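Local coordinates for protein N-acetyltransferase (Staphylococcus aureus subsp. aureus, PDB 4LUA) that probably transfers an acetyl group from acetyl-CoA to an amine substrate, as a member of the GNAT superfamily of N-acetyltransferases, at residues 97-100 with 101-104; 130-133 with 134-138; 108-112 with 113-117; 13-16 with 17-21; 148-152 with 153-157. One frame throughout, in Å; residues are numbered along the deposited sequence. Where two conformers were deposited one is given.

How the contacts relate
Five contacts illustrate how a GNAT fold finishes its helix ends, helix turns and a hairpin with short-range contacts. Contacts 1 and 3 share helix 96-112, one in its first turns and the other at its C-terminal end, with centres about 16 Å apart. Contact 2, ending helix 127-135, is the partner that contact 1 touches: their centres lie about 11 Å apart, and Phe132 and Leu136 meet Asn99, Ser100 and Asn104. Contacts 2 and 3 both close a helix with a Schellman motif. Contact 4 opens helix 15-25, about 28 Å from contact 2 between centres. Contact 5, a hairpin tip, follows contact 2 in the chain without touching it, centres about 22 Å apart. A glycerol, probably from the crystallisation liquor, sits about 6 Å from the Phe132 side chain.

Contact 1: 97-100 with 101-104; sequences SINS and ELIN
Ser97 meets Glu101 twice, one helical turn on. Its carbonyl O accepts Glu101 N at 3.1 Å, and its OG reaches a water at 3.1 Å that donates to Glu101 OE2, so the two exposed polar ends are joined through solvent. The Glu101 chain can lie back over this turn because CG stands beside the backbone N (chi1 -86°), 3.8 Å from Ser97 O. Ile98 contributes its backbone: its O takes Leu102 N, while its side chain leaves for Ile67 and Ala68 of strand 65-75. These are successive i to i+4 bonds of an alpha helix, the helix 96-112 that packs against the central sheet of the GNAT fold. Asn99 receives the Ile103 N-H on its O at 2.8 Å, nearly straight at 168°. Its amide slants across the next turn, OD1 lying 3.7 Å from Leu102 CD2 and ND2 beside Ile103 CG1, but the amide's polar partner is Asn89, whose OD1 accepts from ND2. Ser100 O accepts Asn104 N at 2.9 Å, with the Asn104 CB packed 3.3 Å from the same Ser100 O. The Ser100 hydroxyl turns back to Lys96 O, and the side chain also packs on Phe132 of helix 127-135.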
loop_
_atom_site.group_PDB
_atom_site.type_symbol
_atom_site.label_atom_id
_atom_site.label_comp_id
_atom_site.label_asym_id
_atom_site.label_seq_id
_atom_site.Cartn_x
_atom_site.Cartn_y
_atom_site.Cartn_z
ATOM N N SER A 97 -1.893 7.617 11.835
ATOM C CA SER A 97 -2.258 6.708 12.923
ATOM C C SER A 97 -2.936 5.464 12.344
ATOM O O SER A 97 -2.576 4.288 12.651
ATOM C CB SER A 97 -3.201 7.395 13.901
ATOM O OG SER A 97 -3.241 6.620 15.085
ATOM N N ILE A 98 -3.900 5.722 11.463
ATOM C CA ILE A 98 -4.600 4.638 10.783
ATOM C C ILE A 98 -3.618 3.822 9.921
ATOM O O ILE A 98 -3.588 2.574 9.961
ATOM C CB ILE A 98 -5.727 5.186 9.820
ATOM C CG1 ILE A 98 -6.777 5.983 10.582
ATOM C CG2 ILE A 98 -6.414 4.032 9.022
ATOM C CD1 ILE A 98 -7.434 5.194 11.533
ATOM N N ASN A 99 -2.795 4.512 9.120
ATOM C CA ASN A 99 -1.927 3.757 8.243
ATOM C C ASN A 99 -0.874 2.990 9.025
ATOM O O ASN A 99 -0.451 1.918 8.574
ATOM C CB ASN A 99 -1.256 4.660 7.155
ATOM C CG ASN A 99 -1.001 3.900 5.858
ATOM O OD1 ASN A 99 -1.792 3.003 5.512
ATOM N ND2 ASN A 99 0.081 4.251 5.152
ATOM N N SER A 100 -0.411 3.505 10.167
ATOM C CA SER A 100 0.593 2.765 10.953
ATOM C C SER A 100 -0.053 1.495 11.463
ATOM O O SER A 100 0.639 0.444 11.476
ATOM C CB SER A 100 1.106 3.580 12.159
ATOM O OG SER A 100 1.977 4.602 11.685
ATOM N N GLU A 101 -1.325 1.567 11.877
ATOM C CA GLU A 101 -2.003 0.327 12.329
ATOM C C GLU A 101 -2.089 -0.658 11.153
ATOM O O GLU A 101 -1.803 -1.874 11.284
ATOM C CB GLU A 101 -3.385 0.620 12.895
ATOM C CG GLU A 101 -3.384 0.997 14.354
ATOM C CD GLU A 101 -4.801 1.287 14.862
ATOM O OE1 GLU A 101 -5.761 0.655 14.348
ATOM O OE2 GLU A 101 -4.948 2.161 15.756
ATOM N N LEU A 102 -2.391 -0.138 9.954
ATOM C CA LEU A 102 -2.502 -0.994 8.771
ATOM C C LEU A 102 -1.157 -1.644 8.362
ATOM O O LEU A 102 -1.068 -2.871 8.143
ATOM C CB LEU A 102 -3.100 -0.179 7.587
ATOM C CG LEU A 102 -3.227 -0.962 6.284
ATOM C CD1 LEU A 102 -4.103 -2.255 6.396
ATOM C CD2 LEU A 102 -3.870 -0.023 5.280
ATOM N N ILE A 103 -0.075 -0.854 8.261
ATOM C CA ILE A 103 1.202 -1.406 7.816
ATOM C C ILE A 103 1.777 -2.302 8.934
ATOM O O ILE A 103 2.389 -3.337 8.640
ATOM C CB ILE A 103 2.146 -0.268 7.390
ATOM C CG1 ILE A 103 1.517 0.576 6.276
ATOM C CG2 ILE A 103 3.478 -0.866 6.979
ATOM C CD1 ILE A 103 1.065 -0.267 4.994
ATOM N N ASN A 104 1.580 -1.961 10.223
ATOM C CA ASN A 104 2.032 -2.897 11.284
ATOM C C ASN A 104 1.297 -4.249 11.184
ATOM O O ASN A 104 1.890 -5.338 11.393
ATOM C CB ASN A 104 1.857 -2.321 12.690
ATOM C CG ASN A 104 3.080 -1.562 13.150
ATOM O OD1 ASN A 104 4.207 -2.010 12.942
ATOM N ND2 ASN A 104 2.866 -0.418 13.823
HETATM O O HOH W 1 -5.595 4.558 15.052
#

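Contact 2: 130-133 with 134-138; sequences KVFY and SALGF
Tyr133 drives the edge of its ring into the face of Phe138, a T-shaped pair with centroids 4.7 Å apart and planes at 78°. Tyr133 CD1 sits over the centre of the Phe138 ring, 3.5 Å from Phe138 CD1. Beside it, Leu136 CD1 comes over one face of Phe132, a CH-pi contact 4.0 Å from the ring centroid. Phe132 CG is anti to the backbone N (chi1 163°), which carries the ring outward and slightly forward, CE1 and CZ lying nearest Leu136 CD1. The backbone helps to bring these rings together: Tyr133 O accepts Phe138 N at 3.1 Å, Gly137 N donates back to Ser134 O at 3.0 Å, and Gly137, with positive phi, makes the reversal of a Schellman motif that ends helix 127-135. Farther out, Phe29 makes an edge-to-face pair with Phe132, Tyr162 does so with Phe138, and Thr120 OG1 is a weak partner of Tyr133 OH. The buried Tyr133 and Phe138 thus meet through their rings, while Phe138 N satisfies the Tyr133 carbonyl at the helix end.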
loop_
_atom_site.group_PDB
_atom_site.type_symbol
_atom_site.label_atom_id
_atom_site.label_comp_id
_atom_site.label_asym_id
_atom_site.label_seq_id
_atom_site.Cartn_x
_atom_site.Cartn_y
_atom_site.Cartn_z
ATOM N N LYS A 130 8.453 8.363 3.509
ATOM C CA LYS A 130 9.710 7.672 3.842
ATOM C C LYS A 130 9.929 7.664 5.367
ATOM O O LYS A 130 10.271 6.617 5.943
ATOM C CB LYS A 130 10.892 8.359 3.117
ATOM C CG LYS A 130 12.182 7.511 3.103
ATOM C CD LYS A 130 13.251 8.086 2.134
ATOM C CE LYS A 130 14.451 8.673 2.902
ATOM N NZ LYS A 130 15.082 9.824 2.112
ATOM N N VAL A 131 9.705 8.805 6.052
ATOM C CA VAL A 131 9.847 8.831 7.505
ATOM C C VAL A 131 8.836 7.926 8.222
ATOM O O VAL A 131 9.171 7.253 9.205
ATOM C CB VAL A 131 9.749 10.297 8.012
ATOM C CG1 VAL A 131 9.544 10.341 9.540
ATOM C CG2 VAL A 131 11.033 11.020 7.606
ATOM N N PHE A 132 7.606 7.887 7.682
ATOM C CA PHE A 132 6.579 7.014 8.231
ATOM C C PHE A 132 7.077 5.543 8.175
ATOM O O PHE A 132 6.991 4.805 9.172
ATOM C CB PHE A 132 5.303 7.224 7.399
ATOM C CG PHE A 132 4.291 6.138 7.554
ATOM C CD1 PHE A 132 4.319 4.995 6.699
ATOM C CD2 PHE A 132 3.274 6.259 8.507
ATOM C CE1 PHE A 132 3.328 3.976 6.883
ATOM C CE2 PHE A 132 2.275 5.264 8.610
ATOM C CZ PHE A 132 2.345 4.129 7.838
ATOM N N TYR A 133 7.609 5.143 7.020
ATOM C CA TYR A 133 8.051 3.751 6.910
ATOM C C TYR A 133 9.283 3.458 7.700
ATOM O O TYR A 133 9.436 2.361 8.274
ATOM C CB TYR A 133 8.324 3.404 5.430
ATOM C CG TYR A 133 7.101 2.795 4.774
ATOM C CD1 TYR A 133 6.827 1.457 5.004
ATOM C CD2 TYR A 133 6.291 3.513 3.887
ATOM C CE1 TYR A 133 5.740 0.830 4.412
ATOM C CE2 TYR A 133 5.199 2.877 3.285
ATOM C CZ TYR A 133 4.986 1.538 3.560
ATOM O OH TYR A 133 3.946 0.892 2.921
ATOM N N SER A 134 10.201 4.431 7.801
ATOM C CA SER A 134 11.398 4.238 8.630
ATOM C C SER A 134 10.994 4.028 10.095
ATOM O O SER A 134 11.591 3.212 10.818
ATOM C CB SER A 134 12.324 5.477 8.517
ATOM O OG SER A 134 13.440 5.324 9.371
ATOM N N ALA A 135 9.957 4.753 10.524
ATOM C CA ALA A 135 9.547 4.637 11.911
ATOM C C ALA A 135 8.973 3.241 12.210
ATOM O O ALA A 135 8.947 2.799 13.373
ATOM C CB ALA A 135 8.488 5.726 12.230
ATOM N N LEU A 136 8.465 2.581 11.171
ATOM C CA LEU A 136 7.949 1.201 11.332
ATOM C C LEU A 136 9.022 0.147 11.147
ATOM O O LEU A 136 8.724 -1.056 11.248
ATOM C CB LEU A 136 6.863 0.961 10.258
ATOM C CG LEU A 136 5.633 1.832 10.555
ATOM C CD1 LEU A 136 4.711 1.774 9.323
ATOM C CD2 LEU A 136 4.887 1.372 11.791
ATOM N N GLY A 137 10.260 0.579 10.962
ATOM C CA GLY A 137 11.338 -0.395 10.915
ATOM C C GLY A 137 11.820 -0.772 9.518
ATOM O O GLY A 137 12.712 -1.653 9.422
ATOM N N PHE A 138 11.279 -0.155 8.464
ATOM C CA PHE A 138 11.824 -0.393 7.121
ATOM C C PHE A 138 13.149 0.339 6.939
ATOM O O PHE A 138 13.327 1.460 7.472
ATOM C CB PHE A 138 10.855 0.157 6.057
ATOM C CG PHE A 138 9.645 -0.722 5.829
ATOM C CD1 PHE A 138 8.663 -0.877 6.841
ATOM C CD2 PHE A 138 9.479 -1.439 4.632
ATOM C CE1 PHE A 138 7.546 -1.711 6.627
ATOM C CE2 PHE A 138 8.337 -2.272 4.406
ATOM C CZ PHE A 138 7.377 -2.397 5.452
#

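Contact 3: 108-112 with 113-117; sequences NYARQ and NNYES
Asn113, the first residue to leave helical angles, turns its side chain back onto Tyr109. Its ND2 donates to Tyr109 O at 3.0 Å, while the same nitrogen lies over the centre of the Tyr109 ring, 3.3 Å above the plane. Amide and ring are 36° apart, so the amide does not lie flat on the ring. The backbone N of Asn113 adds only weak bonds to Tyr109 O and Ala110 O. Asn114 has positive phi and supplies the C-prime position of a Schellman motif: its N bonds Arg111 O at 3.2 Å, from above that carbonyl's plane. Tyr115 completes the motif, its N donating to Ala110 O at 3.0 Å. With CG beside the backbone N (chi1 -74°), its ring comes back along Ala110, whose CB is 3.9 Å from Tyr115 CG, and its OH lies at the edge of the Tyr109 ring. A water bridges the Tyr109 and Tyr115 hydroxyls, and a second one donates to both Arg111 O and Tyr115 O. Past this turn the chain enters strand 117-123, where Ser117 OG bonds Tyr162 O; the Tyr109 and Tyr115 rings rest on Leu72 of strand 65-75, and Phe58 meets Tyr109 edge-to-face.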
loop_
_atom_site.group_PDB
_atom_site.type_symbol
_atom_site.label_atom_id
_atom_site.label_comp_id
_atom_site.label_asym_id
_atom_site.label_seq_id
_atom_site.Cartn_x
_atom_site.Cartn_y
_atom_site.Cartn_z
ATOM N N ASN A 108 2.938 -8.042 10.501
ATOM C CA ASN A 108 2.644 -9.318 11.193
ATOM C C ASN A 108 2.011 -10.404 10.324
ATOM O O ASN A 108 2.284 -11.573 10.489
ATOM C CB ASN A 108 1.729 -9.063 12.429
ATOM C CG ASN A 108 2.467 -8.383 13.542
ATOM O OD1 ASN A 108 3.464 -8.915 14.034
ATOM N ND2 ASN A 108 2.014 -7.185 13.938
ATOM N N TYR A 109 1.114 -10.005 9.418
ATOM C CA TYR A 109 0.524 -10.952 8.492
ATOM C C TYR A 109 1.622 -11.649 7.705
ATOM O O TYR A 109 1.642 -12.884 7.528
ATOM C CB TYR A 109 -0.469 -10.205 7.582
ATOM C CG TYR A 109 -1.020 -11.099 6.508
ATOM C CD1 TYR A 109 -2.223 -11.772 6.708
ATOM C CD2 TYR A 109 -0.322 -11.250 5.305
ATOM C CE1 TYR A 109 -2.706 -12.646 5.731
ATOM C CE2 TYR A 109 -0.773 -12.107 4.323
ATOM C CZ TYR A 109 -1.971 -12.799 4.541
ATOM O OH TYR A 109 -2.488 -13.661 3.577
ATOM N N ALA A 110 2.548 -10.860 7.199
ATOM C CA ALA A 110 3.636 -11.410 6.400
ATOM C C ALA A 110 4.523 -12.347 7.213
ATOM O O ALA A 110 4.907 -13.455 6.744
ATOM C CB ALA A 110 4.451 -10.265 5.850
ATOM N N ARG A 111 4.870 -11.934 8.427
ATOM C CA ARG A 111 5.690 -12.794 9.280
ATOM C C ARG A 111 4.972 -14.119 9.540
ATOM O O ARG A 111 5.571 -15.189 9.469
ATOM C CB ARG A 111 6.036 -12.104 10.570
ATOM C CG ARG A 111 7.091 -12.912 11.327
ATOM C CD ARG A 111 7.365 -12.312 12.684
ATOM N NE ARG A 111 7.984 -10.993 12.582
ATOM C CZ ARG A 111 7.325 -9.855 12.803
ATOM N NH1 ARG A 111 6.020 -9.903 13.097
ATOM N NH2 ARG A 111 7.953 -8.681 12.696
ATOM N N GLN A 112 3.666 -14.043 9.751
ATOM C CA GLN A 112 2.918 -15.279 10.046
ATOM C C GLN A 112 2.740 -16.212 8.891
ATOM O O GLN A 112 2.493 -17.424 9.092
ATOM C CB GLN A 112 1.565 -14.930 10.583
ATOM C CG GLN A 112 1.757 -14.412 11.897
ATOM C CD GLN A 112 0.519 -13.902 12.422
ATOM O OE1 GLN A 112 -0.543 -14.083 11.802
ATOM N NE2 GLN A 112 0.594 -13.266 13.559
ATOM N N ASN A 113 2.818 -15.679 7.687
ATOM C CA ASN A 113 2.620 -16.500 6.512
ATOM C C ASN A 113 3.959 -16.808 5.883
ATOM O O ASN A 113 4.043 -17.184 4.728
ATOM C CB ASN A 113 1.638 -15.804 5.557
ATOM C CG ASN A 113 0.200 -15.951 6.034
ATOM O OD1 ASN A 113 -0.389 -17.025 5.863
ATOM N ND2 ASN A 113 -0.349 -14.926 6.714
ATOM N N ASN A 114 4.999 -16.637 6.696
ATOM C CA ASN A 114 6.355 -17.070 6.376
ATOM C C ASN A 114 6.975 -16.403 5.147
ATOM O O ASN A 114 7.828 -16.983 4.460
ATOM C CB ASN A 114 6.430 -18.597 6.301
ATOM C CG ASN A 114 5.996 -19.260 7.619
ATOM O OD1 ASN A 114 4.981 -19.976 7.671
ATOM N ND2 ASN A 114 6.760 -19.000 8.703
ATOM N N TYR A 115 6.576 -15.159 4.918
ATOM C CA TYR A 115 7.187 -14.314 3.897
ATOM C C TYR A 115 8.605 -13.975 4.318
ATOM O O TYR A 115 8.903 -13.922 5.518
ATOM C CB TYR A 115 6.421 -12.996 3.805
ATOM C CG TYR A 115 5.042 -13.010 3.136
ATOM C CD1 TYR A 115 4.026 -13.825 3.578
ATOM C CD2 TYR A 115 4.764 -12.135 2.106
ATOM C CE1 TYR A 115 2.767 -13.801 2.963
ATOM C CE2 TYR A 115 3.518 -12.127 1.482
ATOM C CZ TYR A 115 2.531 -12.966 1.920
ATOM O OH TYR A 115 1.288 -12.924 1.290
ATOM N N GLU A 116 9.493 -13.733 3.343
ATOM C CA GLU A 116 10.897 -13.477 3.650
ATOM C C GLU A 116 11.169 -11.983 3.780
ATOM O O GLU A 116 12.016 -11.545 4.579
ATOM C CB GLU A 116 11.817 -13.981 2.536
ATOM C CG GLU A 116 11.730 -15.441 2.159
ATOM C CD GLU A 116 12.775 -15.787 1.092
ATOM O OE1 GLU A 116 13.113 -14.891 0.269
ATOM O OE2 GLU A 116 13.265 -16.941 1.096
ATOM N N SER A 117 10.457 -11.174 3.006
ATOM C CA SER A 117 10.682 -9.748 3.130
ATOM C C SER A 117 9.479 -9.005 2.613
ATOM O O SER A 117 8.584 -9.617 1.966
ATOM C CB SER A 117 11.915 -9.256 2.347
ATOM O OG SER A 117 12.219 -7.887 2.753
HETATM O O HOH W 2 -0.689 -14.727 1.630
HETATM O O HOH W 3 8.511 -15.336 8.106
#

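Contact 4: 13-16 with 17-21; sequences NDFN and EYKRL
The Phe15 ring runs alongside the aliphatic chain of Lys19, the two pointing the same way, with Phe15 CE1 3.8 Å from Lys19 CD. The methylene approaches the ring obliquely, while Asn16 OD1 lies at the ring's edge, in its plane. Both side chains set off with CG anti to the backbone N (Phe15 chi1 -178°), and Lys19 then stays extended, which keeps them side by side. The other flat group, the Arg20 guanidinium, has Asn16 O over one face, offset toward its rim and 4.2 Å above the plane. Beneath these groups runs the first turn of helix 15-25. Asp14 stands at the N-cap position, and its O accepts Tyr18 N at 2.8 Å; Phe15 O takes Lys19 N at 2.8 Å, and Asn16 O takes Arg20 N at 2.9 Å. The Asp14 side chain makes no capping bond and instead holds Thr11 N through OD2. The Lys19 ammonium forms a salt bridge with Asp41, at the start of helix 41-48. Phe15, Tyr18 and Lys19 all pack on Ile44 of that helix, while Tyr18 and Leu21 reach Thr69 of strand 65-75.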
loop_
_atom_site.group_PDB
_atom_site.type_symbol
_atom_site.label_atom_id
_atom_site.label_comp_id
_atom_site.label_asym_id
_atom_site.label_seq_id
_atom_site.Cartn_x
_atom_site.Cartn_y
_atom_site.Cartn_z
ATOM N N ASN A 13 -16.555 -9.025 -3.616
ATOM C CA ASN A 13 -17.776 -8.440 -3.101
ATOM C C ASN A 13 -17.584 -7.072 -2.501
ATOM O O ASN A 13 -18.575 -6.414 -2.140
ATOM C CB ASN A 13 -18.435 -9.365 -2.103
ATOM C CG ASN A 13 -19.313 -10.417 -2.780
ATOM O OD1 ASN A 13 -19.079 -10.821 -3.949
ATOM N ND2 ASN A 13 -20.337 -10.864 -2.056
ATOM N N ASP A 14 -16.332 -6.633 -2.376
ATOM C CA ASP A 14 -16.057 -5.291 -1.866
ATOM C C ASP A 14 -15.714 -4.311 -2.954
ATOM O O ASP A 14 -15.374 -3.113 -2.680
ATOM C CB ASP A 14 -14.933 -5.361 -0.821
ATOM C CG ASP A 14 -15.325 -6.256 0.338
ATOM O OD1 ASP A 14 -16.427 -5.996 0.926
ATOM O OD2 ASP A 14 -14.643 -7.288 0.573
ATOM N N PHE A 15 -15.843 -4.790 -4.197
ATOM C CA PHE A 15 -15.527 -3.944 -5.344
ATOM C C PHE A 15 -16.105 -2.501 -5.243
ATOM O O PHE A 15 -15.361 -1.503 -5.318
ATOM C CB PHE A 15 -16.041 -4.619 -6.627
ATOM C CG PHE A 15 -15.725 -3.853 -7.853
ATOM C CD1 PHE A 15 -16.552 -2.804 -8.270
ATOM C CD2 PHE A 15 -14.630 -4.187 -8.619
ATOM C CE1 PHE A 15 -16.275 -2.087 -9.452
ATOM C CE2 PHE A 15 -14.325 -3.482 -9.785
ATOM C CZ PHE A 15 -15.142 -2.425 -10.202
ATOM N N ASN A 16 -17.424 -2.398 -5.067
ATOM C CA ASN A 16 -18.099 -1.093 -5.034
ATOM C C ASN A 16 -17.463 -0.140 -4.035
ATOM O O ASN A 16 -17.043 0.988 -4.410
ATOM C CB ASN A 16 -19.621 -1.248 -4.818
ATOM C CG ASN A 16 -20.295 -1.934 -5.998
ATOM O OD1 ASN A 16 -19.783 -1.848 -7.123
ATOM N ND2 ASN A 16 -21.441 -2.626 -5.754
ATOM N N GLU A 17 -17.251 -0.665 -2.821
ATOM C CA GLU A 17 -16.730 0.147 -1.735
ATOM C C GLU A 17 -15.265 0.500 -2.007
ATOM O O GLU A 17 -14.811 1.654 -1.735
ATOM C CB GLU A 17 -16.917 -0.602 -0.404
ATOM C CG GLU A 17 -18.405 -0.750 0.051
ATOM C CD GLU A 17 -19.260 -1.769 -0.734
ATOM O OE1 GLU A 17 -18.724 -2.762 -1.305
ATOM O OE2 GLU A 17 -20.507 -1.584 -0.753
ATOM N N TYR A 18 -14.537 -0.465 -2.568
ATOM C CA TYR A 18 -13.111 -0.242 -2.781
ATOM C C TYR A 18 -13.047 0.883 -3.789
ATOM O O TYR A 18 -12.267 1.862 -3.654
ATOM C CB TYR A 18 -12.457 -1.519 -3.291
ATOM C CG TYR A 18 -10.952 -1.395 -3.465
ATOM C CD1 TYR A 18 -10.097 -1.793 -2.467
ATOM C CD2 TYR A 18 -10.427 -0.904 -4.660
ATOM C CE1 TYR A 18 -8.729 -1.668 -2.643
ATOM C CE2 TYR A 18 -9.076 -0.792 -4.857
ATOM C CZ TYR A 18 -8.226 -1.181 -3.834
ATOM O OH TYR A 18 -6.840 -1.040 -3.988
ATOM N N LYS A 19 -13.908 0.788 -4.797
ATOM C CA LYS A 19 -13.728 1.704 -5.898
ATOM C C LYS A 19 -14.127 3.091 -5.405
ATOM O O LYS A 19 -13.478 4.099 -5.779
ATOM C CB LYS A 19 -14.603 1.262 -7.093
ATOM C CG LYS A 19 -14.492 2.172 -8.302
ATOM C CD LYS A 19 -15.282 1.591 -9.496
ATOM C CE LYS A 19 -15.533 2.684 -10.479
ATOM N NZ LYS A 19 -16.331 2.213 -11.648
ATOM N N ARG A 20 -15.083 3.142 -4.463
ATOM C CA ARG A 20 -15.490 4.448 -3.965
ATOM C C ARG A 20 -14.341 5.047 -3.160
ATOM O O ARG A 20 -14.076 6.263 -3.251
ATOM C CB ARG A 20 -16.724 4.310 -3.089
ATOM C CG ARG A 20 -17.242 5.591 -2.449
ATOM C CD ARG A 20 -18.473 5.253 -1.590
ATOM N NE ARG A 20 -19.394 4.346 -2.299
ATOM C CZ ARG A 20 -19.771 3.135 -1.865
ATOM N NH1 ARG A 20 -19.323 2.666 -0.696
ATOM N NH2 ARG A 20 -20.601 2.385 -2.601
ATOM N N LEU A 21 -13.655 4.208 -2.389
ATOM C CA LEU A 21 -12.594 4.795 -1.555
ATOM C C LEU A 21 -11.458 5.327 -2.420
ATOM O O LEU A 21 -10.948 6.481 -2.243
ATOM C CB LEU A 21 -12.004 3.728 -0.626
ATOM C CG LEU A 21 -10.728 4.131 0.130
ATOM C CD1 LEU A 21 -11.112 5.098 1.263
ATOM C CD2 LEU A 21 -10.043 2.840 0.665
#

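Contact 5: 148-152 with 153-157; sequences IKIGN and TYFDE
Ile148 and Phe155 form a hydrogen-bonded antiparallel pair near the tip of a beta hairpin joining strands 139-150 and 153-163, closed by a type II' turn from Ile150 to Thr153. The backbone bonds come in two reciprocal sets: Phe155 N gives to Ile148 O at 2.9 Å and Ile148 N to Phe155 O, then Ile150 N gives to Thr153 O at 2.8 Å and Thr153 N to Ile150 O. Gly151 takes the positive phi of the turn, an angle that favours glycine. Apolar contacts join Ile148, Ile150 and Phe155, on the face shared with Thr153. Ile150 CD1 meets Phe155 CD1 at 3.6 Å, the two side chains crossing at about a right angle, and Ile148 CG2 lies 3.8 Å from Phe155 CB. Ile148 CG2 also packs against the Glu157 carboxylate, whose OE2 has a weak bond to Ser121 OG. Lys149 and Tyr154, a non-hydrogen-bonded pair, occupy the other face, where the extended lysine chain passes over the tyrosine ring in a CH-pi contact, CG 4.2 Å from the centroid. Water links the turn: it accepts from Asn152 N at 3.0 Å and hydrogen-bonds Thr153 OG1 at 2.8 Å.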
loop_
_atom_site.group_PDB
_atom_site.type_symbol
_atom_site.label_atom_id
_atom_site.label_comp_id
_atom_site.label_asym_id
_atom_site.label_seq_id
_atom_site.Cartn_x
_atom_site.Cartn_y
_atom_site.Cartn_z
ATOM N N ILE A 148 8.642 4.594 -11.802
ATOM C CA ILE A 148 7.212 4.425 -12.026
ATOM C C ILE A 148 6.727 5.460 -13.025
ATOM O O ILE A 148 7.241 6.573 -13.045
ATOM C CB ILE A 148 6.432 4.528 -10.688
ATOM C CG1 ILE A 148 4.958 4.266 -10.893
ATOM C CG2 ILE A 148 6.543 5.926 -10.074
ATOM C CD1 ILE A 148 4.193 4.040 -9.520
ATOM N N LYS A 149 5.760 5.098 -13.859
ATOM C CA LYS A 149 5.175 6.085 -14.767
ATOM C C LYS A 149 3.725 6.304 -14.379
ATOM O O LYS A 149 2.917 5.352 -14.399
ATOM C CB LYS A 149 5.233 5.576 -16.214
ATOM C CG LYS A 149 4.844 6.606 -17.247
ATOM C CD LYS A 149 5.035 6.032 -18.667
ATOM C CE LYS A 149 4.797 7.095 -19.709
ATOM N NZ LYS A 149 4.685 6.510 -21.067
ATOM N N ILE A 150 3.368 7.544 -14.043
ATOM C CA ILE A 150 2.009 7.861 -13.615
ATOM C C ILE A 150 1.405 8.736 -14.667
ATOM O O ILE A 150 1.756 9.910 -14.801
ATOM C CB ILE A 150 2.022 8.545 -12.228
ATOM C CG1 ILE A 150 2.634 7.589 -11.191
ATOM C CG2 ILE A 150 0.605 8.995 -11.819
ATOM C CD1 ILE A 150 3.056 8.257 -9.819
ATOM N N GLY A 151 0.503 8.150 -15.454
ATOM C CA GLY A 151 -0.056 8.825 -16.603
ATOM C C GLY A 151 1.066 8.933 -17.599
ATOM O O GLY A 151 1.612 7.910 -18.004
ATOM N N ASN A 152 1.439 10.165 -17.953
ATOM C CA ASN A 152 2.575 10.384 -18.818
ATOM C C ASN A 152 3.761 11.011 -18.057
ATOM O O ASN A 152 4.579 11.709 -18.646
ATOM C CB ASN A 152 2.184 11.296 -19.987
ATOM C CG ASN A 152 3.202 11.257 -21.110
ATOM O OD1 ASN A 152 3.992 10.299 -21.205
ATOM N ND2 ASN A 152 3.225 12.305 -21.943
ATOM N N THR A 153 3.837 10.803 -16.756
ATOM C CA THR A 153 4.827 11.488 -15.934
ATOM C C THR A 153 5.631 10.439 -15.142
ATOM O O THR A 153 5.059 9.701 -14.292
ATOM C CB THR A 153 4.116 12.448 -14.915
ATOM O OG1 THR A 153 3.314 13.430 -15.623
ATOM C CG2 THR A 153 5.170 13.161 -14.013
ATOM N N TYR A 154 6.937 10.357 -15.415
ATOM C CA TYR A 154 7.810 9.453 -14.651
ATOM C C TYR A 154 8.207 10.024 -13.308
ATOM O O TYR A 154 8.421 11.261 -13.169
ATOM C CB TYR A 154 9.128 9.213 -15.399
ATOM C CG TYR A 154 9.042 8.265 -16.567
ATOM C CD1 TYR A 154 9.010 8.750 -17.876
ATOM C CD2 TYR A 154 9.006 6.887 -16.364
ATOM C CE1 TYR A 154 8.927 7.893 -18.943
ATOM C CE2 TYR A 154 8.923 6.020 -17.449
ATOM C CZ TYR A 154 8.878 6.530 -18.724
ATOM O OH TYR A 154 8.795 5.674 -19.804
ATOM N N PHE A 155 8.389 9.111 -12.347
ATOM C CA PHE A 155 8.959 9.477 -11.045
ATOM C C PHE A 155 10.086 8.552 -10.664
ATOM O O PHE A 155 10.037 7.318 -10.917
ATOM C CB PHE A 155 7.898 9.440 -9.937
ATOM C CG PHE A 155 6.857 10.543 -10.062
ATOM C CD1 PHE A 155 5.772 10.390 -10.893
ATOM C CD2 PHE A 155 6.984 11.720 -9.346
ATOM C CE1 PHE A 155 4.811 11.421 -11.024
ATOM C CE2 PHE A 155 6.033 12.727 -9.457
ATOM C CZ PHE A 155 4.946 12.564 -10.292
ATOM N N ASP A 156 11.101 9.149 -10.025
ATOM C CA ASP A 156 12.120 8.333 -9.351
ATOM C C ASP A 156 11.562 7.844 -8.001
ATOM O O ASP A 156 10.711 8.489 -7.393
ATOM C CB ASP A 156 13.336 9.210 -9.035
ATOM C CG ASP A 156 13.947 9.850 -10.236
ATOM O OD1 ASP A 156 13.761 9.340 -11.377
ATOM O OD2 ASP A 156 14.617 10.917 -10.046
ATOM N N GLU A 157 12.006 6.673 -7.545
ATOM C CA GLU A 157 11.530 6.147 -6.275
ATOM C C GLU A 157 12.645 5.644 -5.400
ATOM O O GLU A 157 13.652 5.079 -5.914
ATOM C CB GLU A 157 10.580 4.988 -6.504
ATOM C CG GLU A 157 9.271 5.438 -7.152
ATOM C CD GLU A 157 8.293 4.363 -7.202
ATOM O OE1 GLU A 157 8.538 3.314 -7.873
ATOM O OE2 GLU A 157 7.236 4.535 -6.555
HETATM O O HOH W 4 0.692 12.598 -16.340
#